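Local coordinates for peptidase M16 domain protein (Alicyclobacillus acidocaldarius subsp. acidocaldarius DSM 446, PDB 4XEA), which probably cleaves peptides as a metallopeptidase of the M16 family, and carries a nickel ion in its metal site, at residues 153-158 against 237-242; 253-258 against 415-420; 257-262 against 407-412; 280-285 against 333-338; 303-308 against 316-321. All coordinates share one frame; numbering follows the deposited sequence.

Interaction 1. Residues 153-158 against 237-242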
# COMPACT_ATOMS: atom_id res chain seq x y z
N LEU A 153 -20.26 7.02 12.67
CA LEU A 153 -19.85 7.94 13.74
C LEU A 153 -20.94 8.87 14.20
O LEU A 153 -21.08 9.13 15.45
CB LEU A 153 -18.59 8.73 13.35
CG LEU A 153 -17.28 7.94 13.18
CD1 LEU A 153 -16.06 8.88 12.86
CD2 LEU A 153 -16.95 7.16 14.44
N ARG A 154 -21.69 9.41 13.24
CA ARG A 154 -22.78 10.31 13.51
C ARG A 154 -23.90 9.58 14.30
O ARG A 154 -24.52 10.17 15.18
CB ARG A 154 -23.36 10.95 12.26
CG ARG A 154 -22.61 12.20 11.78
CD ARG A 154 -23.38 13.01 10.70
NE ARG A 154 -23.42 12.43 9.35
CZ ARG A 154 -22.48 12.58 8.40
NH1 ARG A 154 -22.67 12.03 7.20
NH2 ARG A 154 -21.36 13.26 8.63
N ALA A 155 -24.10 8.31 13.99
CA ALA A 155 -25.07 7.49 14.72
C ALA A 155 -24.54 7.14 16.14
O ALA A 155 -25.28 7.20 17.15
CB ALA A 155 -25.39 6.23 13.90
N MSE A 156 -23.26 6.81 16.22
CA MSE A 156 -22.65 6.36 17.46
C MSE A 156 -22.52 7.46 18.54
O MSE A 156 -22.80 7.20 19.72
CB MSE A 156 -21.30 5.72 17.16
CG MSE A 156 -20.51 5.23 18.33
SE MSE A 156 -18.91 4.23 17.84
CE MSE A 156 -19.70 2.74 17.12
N TYR A 157 -22.10 8.65 18.12
CA TYR A 157 -21.68 9.70 19.04
C TYR A 157 -22.74 10.79 19.13
O TYR A 157 -23.24 11.29 18.13
CB TYR A 157 -20.26 10.25 18.64
CG TYR A 157 -19.18 9.30 18.99
CD1 TYR A 157 -18.68 9.22 20.29
CD2 TYR A 157 -18.68 8.40 18.04
CE1 TYR A 157 -17.65 8.30 20.63
CE2 TYR A 157 -17.67 7.49 18.37
CZ TYR A 157 -17.20 7.42 19.66
OH TYR A 157 -16.27 6.48 19.94
N HIS A 158 -23.10 11.16 20.37
CA HIS A 158 -24.04 12.23 20.60
C HIS A 158 -23.42 13.62 20.44
O HIS A 158 -24.07 14.51 19.89
CB HIS A 158 -24.61 12.17 22.03
CG HIS A 158 -25.40 10.93 22.33
ND1 HIS A 158 -26.73 10.96 22.67
CD2 HIS A 158 -25.02 9.63 22.40
CE1 HIS A 158 -27.16 9.73 22.88
NE2 HIS A 158 -26.14 8.90 22.70
N PRO A 237 -25.28 4.48 21.86
CA PRO A 237 -25.29 5.25 20.62
C PRO A 237 -26.47 6.19 20.56
O PRO A 237 -27.49 5.94 21.18
CB PRO A 237 -25.39 4.18 19.51
CG PRO A 237 -25.69 2.94 20.12
CD PRO A 237 -25.43 3.03 21.63
N ALA A 238 -26.33 7.26 19.79
CA ALA A 238 -27.43 8.19 19.54
C ALA A 238 -28.51 7.49 18.70
O ALA A 238 -29.68 7.63 18.97
CB ALA A 238 -26.89 9.51 18.87
N ARG A 239 -28.10 6.73 17.71
CA ARG A 239 -29.01 5.89 16.92
C ARG A 239 -28.29 4.55 16.73
O ARG A 239 -27.16 4.51 16.30
CB ARG A 239 -29.33 6.58 15.55
CG ARG A 239 -30.23 7.82 15.66
CD ARG A 239 -30.39 8.62 14.31
NE ARG A 239 -29.16 9.35 13.97
CZ ARG A 239 -28.28 9.01 13.02
NH1 ARG A 239 -28.47 7.93 12.25
NH2 ARG A 239 -27.19 9.77 12.83
N SER A 240 -28.95 3.44 17.02
CA SER A 240 -28.27 2.15 16.97
C SER A 240 -28.38 1.46 15.60
O SER A 240 -27.72 0.45 15.38
CB SER A 240 -28.81 1.22 18.07
OG SER A 240 -30.16 0.91 17.85
N ARG A 241 -29.20 2.01 14.70
CA ARG A 241 -29.41 1.43 13.37
C ARG A 241 -29.60 2.54 12.35
O ARG A 241 -30.32 3.49 12.60
CB ARG A 241 -30.64 0.51 13.34
CG ARG A 241 -30.72 -0.63 14.39
CD ARG A 241 -29.82 -1.79 13.98
NE ARG A 241 -29.90 -2.93 14.90
CZ ARG A 241 -29.26 -3.03 16.07
NH1 ARG A 241 -28.46 -2.07 16.50
NH2 ARG A 241 -29.42 -4.11 16.81
N HIS A 242 -28.98 2.38 11.17
CA HIS A 242 -29.12 3.36 10.12
C HIS A 242 -28.92 2.68 8.76
O HIS A 242 -28.14 1.71 8.63
CB HIS A 242 -28.16 4.53 10.34
CG HIS A 242 -28.32 5.65 9.35
ND1 HIS A 242 -29.33 6.58 9.44
CD2 HIS A 242 -27.61 5.97 8.24
CE1 HIS A 242 -29.24 7.43 8.43
NE2 HIS A 242 -28.21 7.08 7.68
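The imidazole of H158 has A238 lying over one face: CB of A238 stands 3.9 Å from the ring centroid and almost on the ring normal, a CH-pi contact, while CA of A238 covers the rim of that face. A second flat group, the guanidinium of R239, spreads over the backbone of A155, its CZ 3.9 Å from CA of A155, and has CG of H242 at its edge. R239 gets there because its chain bends at chi3 (-73°), folding back over the helix. The like charge of R154 stays apart, NE 5.8 Å from NH2 of R239, and its guanidinium pairs with E151. Between the two flat groups the backbones meet. O of A155 accepts a nearly straight bond from N of R239 (2.9 Å, 165°) and a weak, strongly bent one from N of A238 (2.8 Å). CA of P237 adds a C-H...O contact to O of M156 at 3.3 Å, and that oxygen also receives NZ of K258. NE2 of H158 is bonded to O of T236. Replacing H158 by alanine removes the ring, and the T236 carbonyl would probably lose this partner while A238 lost the flat surface it rests on. The loop leading into strand 241-246 bonds to a carbonyl in the last turn of helix 144-156, joining a helix of the insulinase-type region to the five-stranded sheet of the chain's second half.

Interaction 2. Residues 253-258 against 415-420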
# COMPACT_ATOMS: atom_id res chain seq x y z
N LEU A 253 -21.80 -2.67 4.50
CA LEU A 253 -22.26 -2.80 5.89
C LEU A 253 -21.11 -2.38 6.78
O LEU A 253 -19.99 -2.81 6.53
CB LEU A 253 -22.58 -4.25 6.22
CG LEU A 253 -23.12 -4.44 7.66
CD1 LEU A 253 -24.58 -4.00 7.69
CD2 LEU A 253 -23.01 -5.86 8.20
N LEU A 254 -21.40 -1.61 7.83
CA LEU A 254 -20.46 -1.32 8.89
C LEU A 254 -21.18 -1.58 10.20
O LEU A 254 -22.29 -1.07 10.39
CB LEU A 254 -20.02 0.14 8.87
CG LEU A 254 -18.89 0.65 7.99
CD1 LEU A 254 -18.67 2.09 8.45
CD2 LEU A 254 -17.61 -0.17 8.12
N VAL A 255 -20.57 -2.40 11.06
CA VAL A 255 -21.02 -2.60 12.40
C VAL A 255 -19.93 -2.06 13.33
O VAL A 255 -18.72 -2.36 13.14
CB VAL A 255 -21.26 -4.07 12.72
CG1 VAL A 255 -21.88 -4.20 14.14
CG2 VAL A 255 -22.18 -4.74 11.67
N GLY A 256 -20.34 -1.23 14.29
CA GLY A 256 -19.43 -0.67 15.24
C GLY A 256 -19.84 -0.81 16.68
O GLY A 256 -21.00 -1.00 17.00
N TRP A 257 -18.84 -0.75 17.56
CA TRP A 257 -19.04 -0.77 19.01
C TRP A 257 -18.30 0.39 19.64
O TRP A 257 -17.16 0.66 19.31
CB TRP A 257 -18.56 -2.07 19.62
CG TRP A 257 -19.38 -3.26 19.20
CD1 TRP A 257 -20.43 -3.81 19.87
CD2 TRP A 257 -19.19 -4.06 18.03
NE1 TRP A 257 -20.89 -4.94 19.20
CE2 TRP A 257 -20.17 -5.08 18.04
CE3 TRP A 257 -18.27 -4.00 16.97
CZ2 TRP A 257 -20.27 -6.04 17.01
CZ3 TRP A 257 -18.38 -4.92 15.94
CH2 TRP A 257 -19.37 -5.94 15.97
N LYS A 258 -18.99 1.06 20.55
CA LYS A 258 -18.54 2.30 21.15
C LYS A 258 -17.89 1.99 22.52
O LYS A 258 -18.57 1.46 23.41
CB LYS A 258 -19.81 3.12 21.42
CG LYS A 258 -19.59 4.57 21.87
CD LYS A 258 -20.93 5.25 22.07
CE LYS A 258 -20.72 6.70 22.27
NZ LYS A 258 -21.97 7.39 22.50
N MSE A 415 -23.73 -1.01 20.32
CA MSE A 415 -23.48 -1.42 18.96
C MSE A 415 -24.33 -0.60 18.00
O MSE A 415 -25.44 -0.26 18.31
CB MSE A 415 -23.80 -2.92 18.79
CG MSE A 415 -23.56 -3.47 17.43
SE MSE A 415 -24.10 -5.30 17.17
CE MSE A 415 -26.04 -5.18 17.52
N VAL A 416 -23.75 -0.28 16.84
CA VAL A 416 -24.43 0.44 15.78
C VAL A 416 -24.29 -0.43 14.55
O VAL A 416 -23.18 -0.96 14.25
CB VAL A 416 -23.78 1.82 15.47
CG1 VAL A 416 -24.52 2.50 14.31
CG2 VAL A 416 -23.81 2.67 16.71
N VAL A 417 -25.38 -0.63 13.84
CA VAL A 417 -25.33 -1.39 12.58
C VAL A 417 -25.77 -0.43 11.50
O VAL A 417 -26.90 0.08 11.57
CB VAL A 417 -26.27 -2.62 12.57
CG1 VAL A 417 -26.08 -3.49 11.29
CG2 VAL A 417 -26.08 -3.49 13.78
N SER A 418 -24.93 -0.21 10.48
CA SER A 418 -25.28 0.75 9.44
C SER A 418 -24.94 0.28 8.03
O SER A 418 -23.92 -0.40 7.84
CB SER A 418 -24.62 2.09 9.75
OG SER A 418 -23.24 2.03 9.48
N ALA A 419 -25.76 0.66 7.06
CA ALA A 419 -25.64 0.17 5.69
C ALA A 419 -25.78 1.32 4.69
O ALA A 419 -26.49 2.31 4.92
CB ALA A 419 -26.71 -0.92 5.41
N VAL A 420 -25.09 1.17 3.57
CA VAL A 420 -25.26 2.05 2.43
C VAL A 420 -25.75 1.15 1.34
O VAL A 420 -25.13 0.11 1.11
CB VAL A 420 -23.92 2.71 2.00
CG1 VAL A 420 -24.14 3.62 0.79
CG2 VAL A 420 -23.35 3.49 3.16
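Residues 253-258 and 415-420 are antiparallel neighbours within a mixed five-stranded beta sheet, their axes approaching to 4.6 Å with 164° between the chain directions. L254 with S418 and G256 with V416 form the hydrogen-bonded pairs. N of L254 reaches O of S418 at 2.8 Å in an almost linear bond (174°), and N of S418 returns one of equal length to O of L254. L253 with A419, V255 with V417 and W257 with M415 are the non-hydrogen-bonded pairs, V255 with V417 between the two bonded pairs and the others outside them, and all six of these residues face one side of the sheet, where helix 325-342 lies. The other face, with V416 and S418, packs on L152 of helix 144-156. On the helix 325-342 side CD1 of L253 leans across to CG1 of V417 at 3.9 Å, and CG1 of V255 touches CG of M415 at 3.8 Å. M415, a selenomethionine, runs alongside W257. With CG anti to the backbone N (chi1 -179°), its chain passes over the same indole face that CG1 of V255 covers. The selenium stands obliquely, 4.5 Å from the centroid of the five-membered ring, a Met-aromatic contact, and CG of M415 comes within 3.5 Å of NE1 of W257.

Interaction 3. Residues 257-262 against 407-412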
# COMPACT_ATOMS: atom_id res chain seq x y z
N TRP A 257 -18.84 -0.75 17.56
CA TRP A 257 -19.04 -0.77 19.01
C TRP A 257 -18.30 0.39 19.64
O TRP A 257 -17.16 0.66 19.31
CB TRP A 257 -18.56 -2.07 19.62
CG TRP A 257 -19.38 -3.26 19.20
CD1 TRP A 257 -20.43 -3.81 19.87
CD2 TRP A 257 -19.19 -4.06 18.03
NE1 TRP A 257 -20.89 -4.94 19.20
CE2 TRP A 257 -20.17 -5.08 18.04
CE3 TRP A 257 -18.27 -4.00 16.97
CZ2 TRP A 257 -20.27 -6.04 17.01
CZ3 TRP A 257 -18.38 -4.92 15.94
CH2 TRP A 257 -19.37 -5.94 15.97
N LYS A 258 -18.99 1.06 20.55
CA LYS A 258 -18.54 2.30 21.15
C LYS A 258 -17.89 1.99 22.52
O LYS A 258 -18.57 1.46 23.41
CB LYS A 258 -19.81 3.12 21.42
CG LYS A 258 -19.59 4.57 21.87
CD LYS A 258 -20.93 5.25 22.07
CE LYS A 258 -20.72 6.70 22.27
NZ LYS A 258 -21.97 7.39 22.50
N GLU A 259 -16.63 2.37 22.72
CA GLU A 259 -16.05 2.37 24.07
C GLU A 259 -16.71 3.44 24.94
O GLU A 259 -17.01 4.55 24.45
CB GLU A 259 -14.54 2.62 24.08
CG GLU A 259 -13.68 1.61 23.35
CD GLU A 259 -13.46 0.31 24.13
OE1 GLU A 259 -13.91 0.17 25.30
OE2 GLU A 259 -12.81 -0.58 23.53
N ALA A 260 -16.88 3.15 26.22
CA ALA A 260 -17.46 4.13 27.15
C ALA A 260 -16.54 5.34 27.35
O ALA A 260 -17.00 6.43 27.69
CB ALA A 260 -17.76 3.45 28.55
N ASN A 261 -15.23 5.12 27.22
CA ASN A 261 -14.25 6.19 27.36
C ASN A 261 -12.95 5.83 26.66
O ASN A 261 -12.78 4.68 26.23
CB ASN A 261 -14.02 6.54 28.82
CG ASN A 261 -13.91 5.34 29.68
OD1 ASN A 261 -12.93 4.58 29.58
ND2 ASN A 261 -14.93 5.13 30.54
N GLY A 262 -12.04 6.80 26.55
CA GLY A 262 -10.74 6.56 25.95
C GLY A 262 -9.78 5.95 26.98
O GLY A 262 -10.19 5.58 28.07
N GLN A 407 -16.28 -9.25 26.70
CA GLN A 407 -17.48 -9.03 27.52
C GLN A 407 -17.75 -7.55 27.84
O GLN A 407 -18.91 -7.12 27.88
CB GLN A 407 -17.36 -9.84 28.82
CG GLN A 407 -17.35 -11.36 28.60
CD GLN A 407 -18.70 -11.92 28.19
OE1 GLN A 407 -19.74 -11.34 28.50
NE2 GLN A 407 -18.69 -13.07 27.51
N GLU A 408 -16.68 -6.80 28.05
CA GLU A 408 -16.68 -5.36 28.32
C GLU A 408 -17.16 -4.53 27.13
O GLU A 408 -17.80 -3.48 27.27
CB GLU A 408 -15.22 -4.89 28.52
CG GLU A 408 -14.79 -4.71 29.89
CD GLU A 408 -13.28 -4.43 30.02
OE1 GLU A 408 -12.48 -4.47 29.03
OE2 GLU A 408 -12.89 -4.18 31.17
N HIS A 409 -16.72 -4.92 25.95
CA HIS A 409 -16.78 -4.05 24.83
C HIS A 409 -17.63 -4.53 23.64
O HIS A 409 -18.30 -3.72 23.02
CB HIS A 409 -15.37 -3.79 24.32
CG HIS A 409 -15.33 -2.88 23.14
ND1 HIS A 409 -15.88 -1.63 23.17
CD2 HIS A 409 -14.83 -3.04 21.90
CE1 HIS A 409 -15.72 -1.04 22.00
NE2 HIS A 409 -15.07 -1.88 21.20
N LEU A 410 -17.54 -5.80 23.26
CA LEU A 410 -18.31 -6.24 22.11
C LEU A 410 -19.68 -6.74 22.58
O LEU A 410 -19.91 -7.95 22.66
CB LEU A 410 -17.53 -7.30 21.30
CG LEU A 410 -16.18 -6.79 20.74
CD1 LEU A 410 -15.47 -7.87 19.98
CD2 LEU A 410 -16.33 -5.54 19.88
N ARG A 411 -20.58 -5.78 22.84
CA ARG A 411 -21.89 -6.03 23.41
C ARG A 411 -22.99 -5.66 22.42
O ARG A 411 -22.71 -5.24 21.32
CB ARG A 411 -22.06 -5.27 24.74
CG ARG A 411 -20.87 -5.40 25.74
CD ARG A 411 -21.26 -4.96 27.18
NE ARG A 411 -22.05 -3.73 27.15
CZ ARG A 411 -21.54 -2.51 27.04
NH1 ARG A 411 -20.22 -2.33 26.98
NH2 ARG A 411 -22.32 -1.44 26.98
N GLU A 412 -24.26 -5.81 22.83
CA GLU A 412 -25.37 -5.39 21.98
C GLU A 412 -25.81 -3.96 22.21
O GLU A 412 -26.22 -3.26 21.28
CB GLU A 412 -26.55 -6.35 22.18
CG GLU A 412 -26.21 -7.71 21.62
CD GLU A 412 -27.42 -8.48 21.20
OE1 GLU A 412 -28.09 -8.99 22.12
OE2 GLU A 412 -27.68 -8.54 19.97
O HOH W 1 -17.12 -0.74 25.57
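E259 lays its carboxylate flat on the imidazole of H409: the two planes are only 4° apart, and OE2 of E259 sits over the ring centre, 3.3 Å from CE1 of H409. The bend of E259 at chi2 (-77°) turns the carboxylate over the ring, so the two meet by stacking and not by a hydrogen bond. Such a carboxylate would probably favour positive charge on the imidazole, although R405 shares it through a salt bridge. The opposite face of H409 receives CB of W257, off-centre and 4.2 Å from the ring centroid. Polar partners hold the ring in place: a water lies in its plane 2.8 Å from ND1 of H409, while NE2 bonds to OG1 of T316. OE2 of E259 is likewise bonded to the hydroxyl of Y307. Farther along, the indole of W257 offers L410 the face turned away from M415. CD2 of L410 stands over the five-membered ring, 4.0 Å from its centroid, and the two side chains cross at about a right angle. At the indole edge NE1 of W257 makes a short but bent, weak hydrogen bond to O of R411 (2.8 Å). L410 is the centre of an inverse gamma turn, closed by a weak bond from N of R411 to O of H409. H409 and L410 bring the end of helix 399-409 and this turn against strand 252-258, an alpha-on-beta contact.

Interaction 4. Residues 280-285 against 333-338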
# COMPACT_ATOMS: atom_id res chain seq x y z
N ASP A 280 -8.72 -10.24 15.00
CA ASP A 280 -8.18 -11.22 14.07
C ASP A 280 -8.80 -12.60 14.32
O ASP A 280 -9.17 -13.29 13.35
CB ASP A 280 -6.65 -11.31 14.11
CG ASP A 280 -6.12 -12.38 13.18
OD1 ASP A 280 -6.24 -12.26 11.93
OD2 ASP A 280 -5.62 -13.38 13.70
N ALA A 281 -8.92 -12.97 15.60
CA ALA A 281 -9.49 -14.27 15.98
C ALA A 281 -10.97 -14.35 15.60
O ALA A 281 -11.44 -15.40 15.18
CB ALA A 281 -9.31 -14.52 17.52
N LEU A 282 -11.70 -13.26 15.79
CA LEU A 282 -13.14 -13.23 15.51
C LEU A 282 -13.43 -13.12 14.01
O LEU A 282 -14.35 -13.77 13.51
CB LEU A 282 -13.81 -12.06 16.24
CG LEU A 282 -13.95 -12.23 17.77
CD1 LEU A 282 -14.31 -10.93 18.49
CD2 LEU A 282 -14.95 -13.31 18.15
N PHE A 283 -12.68 -12.27 13.32
CA PHE A 283 -13.08 -11.80 12.00
C PHE A 283 -11.97 -11.90 10.92
O PHE A 283 -12.21 -11.57 9.76
CB PHE A 283 -13.46 -10.33 12.13
CG PHE A 283 -14.62 -10.05 13.05
CD1 PHE A 283 -15.89 -10.54 12.76
CD2 PHE A 283 -14.47 -9.20 14.16
CE1 PHE A 283 -16.97 -10.25 13.59
CE2 PHE A 283 -15.56 -8.90 14.97
CZ PHE A 283 -16.80 -9.42 14.68
N GLY A 284 -10.77 -12.36 11.29
CA GLY A 284 -9.59 -12.26 10.43
C GLY A 284 -9.66 -13.14 9.21
O GLY A 284 -10.51 -14.05 9.14
N PRO A 285 -8.73 -12.92 8.26
CA PRO A 285 -8.83 -13.65 7.00
C PRO A 285 -8.60 -15.14 7.12
O PRO A 285 -9.00 -15.89 6.23
CB PRO A 285 -7.73 -13.03 6.12
CG PRO A 285 -6.96 -12.16 6.99
CD PRO A 285 -7.72 -11.86 8.22
N GLN A 333 -23.91 -10.85 14.36
CA GLN A 333 -24.53 -10.86 15.67
C GLN A 333 -24.67 -12.28 16.25
O GLN A 333 -24.50 -12.47 17.45
CB GLN A 333 -25.92 -10.19 15.61
CG GLN A 333 -25.83 -8.69 15.26
CD GLN A 333 -27.19 -8.04 15.07
OE1 GLN A 333 -28.02 -8.03 15.99
NE2 GLN A 333 -27.42 -7.46 13.89
N SER A 334 -24.96 -13.28 15.41
CA SER A 334 -25.03 -14.67 15.87
C SER A 334 -23.70 -15.21 16.33
O SER A 334 -23.61 -15.83 17.38
CB SER A 334 -25.50 -15.58 14.75
OG SER A 334 -26.88 -15.46 14.59
N HIS A 335 -22.68 -15.00 15.48
CA HIS A 335 -21.30 -15.34 15.80
C HIS A 335 -20.94 -14.78 17.18
O HIS A 335 -20.57 -15.53 18.07
CB HIS A 335 -20.38 -14.79 14.69
CG HIS A 335 -18.93 -15.12 14.86
ND1 HIS A 335 -18.47 -16.38 15.15
CD2 HIS A 335 -17.83 -14.35 14.70
CE1 HIS A 335 -17.15 -16.37 15.20
NE2 HIS A 335 -16.73 -15.15 14.92
N LEU A 336 -21.12 -13.47 17.37
CA LEU A 336 -20.80 -12.83 18.65
C LEU A 336 -21.65 -13.35 19.80
O LEU A 336 -21.15 -13.48 20.91
CB LEU A 336 -20.89 -11.30 18.57
CG LEU A 336 -19.89 -10.65 17.59
CD1 LEU A 336 -20.08 -9.12 17.53
CD2 LEU A 336 -18.44 -10.97 17.93
N ALA A 337 -22.92 -13.66 19.54
CA ALA A 337 -23.80 -14.19 20.60
C ALA A 337 -23.31 -15.55 21.09
O ALA A 337 -23.40 -15.87 22.28
CB ALA A 337 -25.28 -14.31 20.10
N ARG A 338 -22.77 -16.36 20.18
CA ARG A 338 -22.22 -17.66 20.56
C ARG A 338 -20.92 -17.53 21.36
O ARG A 338 -20.74 -18.21 22.36
CB ARG A 338 -22.02 -18.57 19.35
CG ARG A 338 -23.27 -19.39 19.04
CD ARG A 338 -23.16 -20.09 17.71
NE ARG A 338 -23.03 -19.13 16.62
CZ ARG A 338 -22.92 -19.45 15.34
NH1 ARG A 338 -22.80 -18.49 14.42
NH2 ARG A 338 -22.93 -20.74 14.97
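H335 reaches across from helix 325-342 to touch L282 and F283 near the end of helix 265-283. Its CB points at the other helix, and with CG anti to the backbone N (chi1 -177°) the imidazole extends toward helix 265-283. Of the ring atoms, CD2 lies 3.7 Å from O of L282, with CE1 of F283 farther off near the ring plane, so the phenyl ring comes to the imidazole edge. At the tip NE2 of H335 donates a hydrogen bond to O of L282 (3.1 Å, 140° at the hydrogen). The donor lies in the carbonyl plane, on a lone pair of the oxygen, although the oxygen itself stands 21° out of the imidazole plane. NE2 also passes 4.1 Å from CD2 of L282, so that residue meets the imidazole with its carbonyl and with one methyl. Since NE2 carries the proton, ND1 would be left as an acceptor if the histidine is neutral. F289 stacks on the imidazole and probably helps to hold its rotation.

The next residue, L336, supplies the apolar part of the contact. Its CD2 touches CZ of F283 at 4.0 Å and CD1 of L282 at 4.2 Å, crossing both side chains at about a right angle. F406 of helix 399-409 packs on L282 and L336 alike, while L336 also meets W257 and F283 meets V318, which places this helix pair over one face of the five-stranded sheet, against strands 252-258 and 314-321.

Interaction 5. Residues 303-308 against 316-321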
# COMPACT_ATOMS: atom_id res chain seq x y z
N PHE A 303 -13.26 -7.13 3.20
CA PHE A 303 -13.85 -7.21 4.53
C PHE A 303 -12.75 -6.98 5.56
O PHE A 303 -11.69 -7.54 5.44
CB PHE A 303 -14.44 -8.60 4.73
CG PHE A 303 -15.15 -8.78 6.05
CD1 PHE A 303 -16.40 -8.21 6.24
CD2 PHE A 303 -14.58 -9.53 7.08
CE1 PHE A 303 -17.09 -8.37 7.44
CE2 PHE A 303 -15.27 -9.72 8.30
CZ PHE A 303 -16.52 -9.13 8.49
N SER A 304 -13.02 -6.19 6.60
CA SER A 304 -11.99 -5.93 7.61
C SER A 304 -12.58 -5.57 8.96
O SER A 304 -13.74 -5.17 9.04
CB SER A 304 -11.04 -4.81 7.16
OG SER A 304 -11.75 -3.59 7.16
N ALA A 305 -11.78 -5.73 10.01
CA ALA A 305 -12.15 -5.38 11.37
C ALA A 305 -10.99 -4.54 11.89
O ALA A 305 -9.82 -4.96 11.79
CB ALA A 305 -12.33 -6.59 12.20
N ASN A 306 -11.32 -3.36 12.41
CA ASN A 306 -10.33 -2.39 12.86
C ASN A 306 -10.74 -1.79 14.20
O ASN A 306 -11.94 -1.70 14.52
CB ASN A 306 -10.17 -1.26 11.83
CG ASN A 306 -9.57 -1.76 10.48
OD1 ASN A 306 -10.29 -1.87 9.48
ND2 ASN A 306 -8.29 -2.11 10.48
N TYR A 307 -9.75 -1.32 14.95
CA TYR A 307 -10.02 -0.71 16.26
C TYR A 307 -9.32 0.61 16.33
O TYR A 307 -8.15 0.73 15.91
CB TYR A 307 -9.42 -1.62 17.32
CG TYR A 307 -9.70 -1.18 18.73
CD1 TYR A 307 -10.98 -1.17 19.23
CD2 TYR A 307 -8.65 -0.83 19.61
CE1 TYR A 307 -11.24 -0.75 20.54
CE2 TYR A 307 -8.91 -0.45 20.93
CZ TYR A 307 -10.18 -0.41 21.39
OH TYR A 307 -10.45 -0.03 22.69
N GLN A 308 -9.97 1.60 16.93
CA GLN A 308 -9.38 2.92 17.07
C GLN A 308 -9.51 3.36 18.52
O GLN A 308 -10.61 3.38 19.03
CB GLN A 308 -10.12 3.90 16.15
CG GLN A 308 -9.55 5.31 16.18
CD GLN A 308 -8.43 5.53 15.17
OE1 GLN A 308 -8.58 5.23 13.98
NE2 GLN A 308 -7.29 6.05 15.64
N THR A 316 -14.70 0.04 17.78
CA THR A 316 -14.44 -1.05 16.83
C THR A 316 -15.34 -0.86 15.61
O THR A 316 -16.52 -0.43 15.76
CB THR A 316 -14.76 -2.41 17.51
OG1 THR A 316 -13.97 -2.54 18.69
CG2 THR A 316 -14.56 -3.57 16.58
N LEU A 317 -14.79 -1.14 14.41
CA LEU A 317 -15.53 -1.20 13.15
C LEU A 317 -15.25 -2.49 12.39
O LEU A 317 -14.08 -2.89 12.23
CB LEU A 317 -15.06 -0.11 12.22
CG LEU A 317 -15.31 1.33 12.60
CD1 LEU A 317 -14.84 2.19 11.38
CD2 LEU A 317 -16.80 1.54 12.93
N VAL A 318 -16.31 -3.11 11.88
CA VAL A 318 -16.19 -4.32 11.08
C VAL A 318 -17.12 -4.19 9.90
O VAL A 318 -18.27 -3.76 10.05
CB VAL A 318 -16.60 -5.58 11.89
CG1 VAL A 318 -16.48 -6.86 11.03
CG2 VAL A 318 -15.77 -5.70 13.17
N GLY A 319 -16.67 -4.62 8.73
CA GLY A 319 -17.57 -4.69 7.58
C GLY A 319 -16.86 -4.50 6.27
O GLY A 319 -15.66 -4.73 6.16
N GLY A 320 -17.61 -4.11 5.26
CA GLY A 320 -17.07 -3.94 3.91
C GLY A 320 -18.24 -4.13 2.96
O GLY A 320 -19.41 -3.92 3.35
N ASN A 321 -17.92 -4.52 1.72
CA ASN A 321 -18.93 -4.83 0.73
C ASN A 321 -19.78 -6.02 1.19
O ASN A 321 -19.25 -7.02 1.70
CB ASN A 321 -18.29 -5.19 -0.63
CG ASN A 321 -17.57 -4.01 -1.28
OD1 ASN A 321 -17.86 -2.85 -1.03
ND2 ASN A 321 -16.61 -4.33 -2.15
O HOH W 2 -13.53 -3.18 4.83
O HOH W 3 -13.09 -1.68 9.38
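Strands 304-309 and 314-321 form a beta hairpin, in which S304 with G319 and N306 with L317 are the antiparallel hydrogen-bonded pairs. N of N306 binds O of L317 at 2.8 Å, and N of L317 returns one to O of N306 (2.9 Å, 174°). Two waters sit beside these pairs: one accepts from OG of S304 and donates to O of G319, another donates to OD1 of N306 and O of L317. Strand 304-309 lies at one edge of the five-stranded sheet, which the hairpin joins through strand 314-321, beside strand 252-258. F303 precedes the first strand. Its CG is anti to the backbone N (chi1 -176°), which lays the ring along the partner strand, CZ against CG1 of V318 at 3.4 Å and CE1 against CA of G319 at 3.7 Å. A serine in place of F303 would probably open a gap beside the V318 methyl and uncover the G319 backbone. G319 and G320 have backbone angles that call for glycine, and a CB on G320 would press on CA of F303. CB of A305 meets CG2 of V318 at 3.7 Å. OG1 of T316, bonded to H409, lies at the ring edge of Y307, 3.3 Å from its CD1.

Interactions 1, 2, 3 and 5 all reach the five-stranded sheet formed by strands 241-246, 415-422, 252-258, 314-321 and 304-309, in that order across it. Interaction 1 comes first along the chain and closes before the others open; interactions 2 and 3 start from the same strand, share W257 and K258, and enclose interactions 4 and 5. The centres of interactions 1 and 2, like those of 2 and 5, lie about 9 Å apart, whereas interaction 4 is about 22 Å from interaction 1. Backbone bonds also run between contacts: S240 to V417 from interaction 1 to 2, and V255 to V318 and L253 to G320 from 2 to 5. The sheet thus has the helix of interaction 1 on one face and the helices of interaction 4 on the other.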